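Local coordinates for protein cytochrome P450 (CYP102L1) (Mycobacterium phage Adler, PDB 6N6Q) that is a phage-encoded cytochrome P450, a haem-containing oxidoreductase that probably uses molecular oxygen to monooxygenate its substrate, at residues D151-T156 with A286-L291. Residues are numbered along the deposited sequence; the frame is centred on the assembly and turned at random.
Sequences DIPAET and AIAFAL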
loop_
_atom_site.group_PDB
_atom_site.type_symbol
_atom_site.label_atom_id
_atom_site.label_comp_id
_atom_site.label_asym_id
_atom_site.label_seq_id
_atom_site.Cartn_x
_atom_site.Cartn_y
_atom_site.Cartn_z
ATOM N N ASP A 151 -15.808 -6.176 10.509
ATOM C CA ASP A 151 -14.605 -6.698 9.871
ATOM C C ASP A 151 -13.781 -5.523 9.362
ATOM O O ASP A 151 -14.141 -4.884 8.368
ATOM C CB ASP A 151 -14.973 -7.656 8.744
ATOM C CG ASP A 151 -13.763 -8.368 8.167
ATOM O OD1 ASP A 151 -13.529 -8.262 6.945
ATOM O OD2 ASP A 151 -13.032 -9.018 8.946
ATOM N N ILE A 152 -12.681 -5.229 10.049
ATOM C CA ILE A 152 -11.934 -3.986 9.854
ATOM C C ILE A 152 -11.194 -3.957 8.518
ATOM O O ILE A 152 -11.300 -2.950 7.802
ATOM C CB ILE A 152 -10.974 -3.739 11.032
ATOM C CG1 ILE A 152 -11.762 -3.625 12.336
ATOM C CG2 ILE A 152 -10.154 -2.477 10.806
ATOM C CD1 ILE A 152 -12.759 -2.485 12.345
ATOM N N PRO A 153 -10.434 -4.993 8.129
ATOM C CA PRO A 153 -9.719 -4.902 6.840
ATOM C C PRO A 153 -10.635 -4.717 5.642
ATOM O O PRO A 153 -10.305 -3.947 4.732
ATOM C CB PRO A 153 -8.954 -6.233 6.771
ATOM C CG PRO A 153 -8.804 -6.652 8.182
ATOM C CD PRO A 153 -10.078 -6.232 8.846
ATOM N N ALA A 154 -11.784 -5.398 5.613
ATOM C CA ALA A 154 -12.684 -5.262 4.471
ATOM C C ALA A 154 -13.303 -3.871 4.412
ATOM O O ALA A 154 -13.391 -3.272 3.334
ATOM C CB ALA A 154 -13.775 -6.330 4.525
ATOM N N GLU A 155 -13.741 -3.345 5.557
ATOM C CA GLU A 155 -14.333 -2.011 5.578
ATOM C C GLU A 155 -13.318 -0.953 5.167
ATOM O O GLU A 155 -13.617 -0.074 4.350
ATOM C CB GLU A 155 -14.896 -1.708 6.967
ATOM C CG GLU A 155 -16.151 -2.488 7.309
ATOM C CD GLU A 155 -17.407 -1.859 6.737
ATOM O OE1 GLU A 155 -17.413 -0.628 6.524
ATOM O OE2 GLU A 155 -18.390 -2.596 6.504
ATOM N N THR A 156 -12.105 -1.022 5.725
ATOM C CA THR A 156 -11.071 -0.062 5.351
ATOM C C THR A 156 -10.677 -0.199 3.885
ATOM O O THR A 156 -10.204 0.771 3.280
ATOM C CB THR A 156 -9.837 -0.223 6.242
ATOM O OG1 THR A 156 -9.324 -1.555 6.114
ATOM C CG2 THR A 156 -10.183 0.045 7.698
ATOM N N ALA A 286 -2.727 -0.889 6.410
ATOM C CA ALA A 286 -2.004 -0.064 7.373
ATOM C C ALA A 286 -2.959 0.562 8.382
ATOM O O ALA A 286 -2.672 0.592 9.585
ATOM C CB ALA A 286 -1.203 1.017 6.648
ATOM N N ILE A 287 -4.104 1.063 7.908
ATOM C CA ILE A 287 -5.120 1.594 8.813
ATOM C C ILE A 287 -5.638 0.496 9.734
ATOM O O ILE A 287 -5.836 0.714 10.935
ATOM C CB ILE A 287 -6.263 2.244 8.008
ATOM C CG1 ILE A 287 -5.767 3.493 7.282
ATOM C CG2 ILE A 287 -7.435 2.583 8.913
ATOM C CD1 ILE A 287 -6.731 4.012 6.237
ATOM N N ALA A 288 -5.860 -0.702 9.186
ATOM C CA ALA A 288 -6.356 -1.808 9.999
ATOM C C ALA A 288 -5.353 -2.191 11.082
ATOM O O ALA A 288 -5.742 -2.526 12.208
ATOM C CB ALA A 288 -6.677 -3.009 9.109
ATOM N N PHE A 289 -4.057 -2.148 10.763
ATOM C CA PHE A 289 -3.040 -2.400 11.779
ATOM C C PHE A 289 -3.053 -1.317 12.850
ATOM O O PHE A 289 -2.977 -1.618 14.047
ATOM C CB PHE A 289 -1.655 -2.493 11.136
ATOM C CG PHE A 289 -1.307 -3.861 10.622
ATOM C CD1 PHE A 289 -1.149 -4.924 11.497
ATOM C CD2 PHE A 289 -1.107 -4.079 9.268
ATOM C CE1 PHE A 289 -0.819 -6.184 11.029
ATOM C CE2 PHE A 289 -0.778 -5.335 8.793
ATOM C CZ PHE A 289 -0.634 -6.389 9.675
ATOM N N ALA A 290 -3.143 -0.050 12.438
ATOM C CA ALA A 290 -3.160 1.040 13.407
ATOM C C ALA A 290 -4.409 1.002 14.276
ATOM O O ALA A 290 -4.348 1.360 15.456
ATOM C CB ALA A 290 -3.049 2.386 12.689
ATOM N N LEU A 291 -5.543 0.573 13.719
ATOM C CA LEU A 291 -6.746 0.424 14.529
ATOM C C LEU A 291 -6.581 -0.683 15.562
ATOM O O LEU A 291 -7.060 -0.557 16.696
ATOM C CB LEU A 291 -7.956 0.151 13.635
ATOM C CG LEU A 291 -8.495 1.365 12.878
ATOM C CD1 LEU A 291 -9.678 0.979 12.005
ATOM C CD2 LEU A 291 -8.881 2.458 13.856
#
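Ile152 and Ala288 meet through their methyl groups in a contact that illustrates how a small residue can sit where two helices face each other. The CB of Ala288 lies 3.9 Å from Ile152 CG2 and, more loosely, 4.3 Å from Pro153 CG. The small Ala288 side chain is consistent with the 5.6 Å separation of the Pro153 and Ala288 CA atoms. The axes of the two short helical segments approach to 9.0 Å at an angle of 136°, inclined but nearer antiparallel than parallel.

The larger apolar groups meet beside this alanine. With chi1 of Ile152 at -60°, CG1 lies beside the backbone N, which puts CG2 anti to that N; this branch reaches Leu291 CD1 at 3.7 Å as well as the Ala288 methyl, so a single methyl bridges two residues one turn apart on the opposing helix. One turn further along its own helix, Thr156 contributes its methyl: CG2 lies 3.9 Å from Ile287 CG2, the two side chains running past one another in opposite directions.

Thr156 divides its roles between apolar and polar branches. Its buried OG1 lies within hydrogen-bonding distance of Ile152 O, at 2.9 Å, and of Pro153 O, equally near. Ala284 O, just before 286-291, is its hydrogen-bond partner on the other helix.

The contact joins the start of helix 152-169 to the C-terminal half of helix 265-296, the long helix known in the P450 fold as the I-helix, which passes beside the haem; the Ile287 side chain is about 7 Å from the haem. Leu463 packs on Ile152, Pro153 and Ala288, strand 464-469 brings Leu465 onto Ile152 and Leu291, and helix 422-439 covers Leu291 with Leu433 and Ile436.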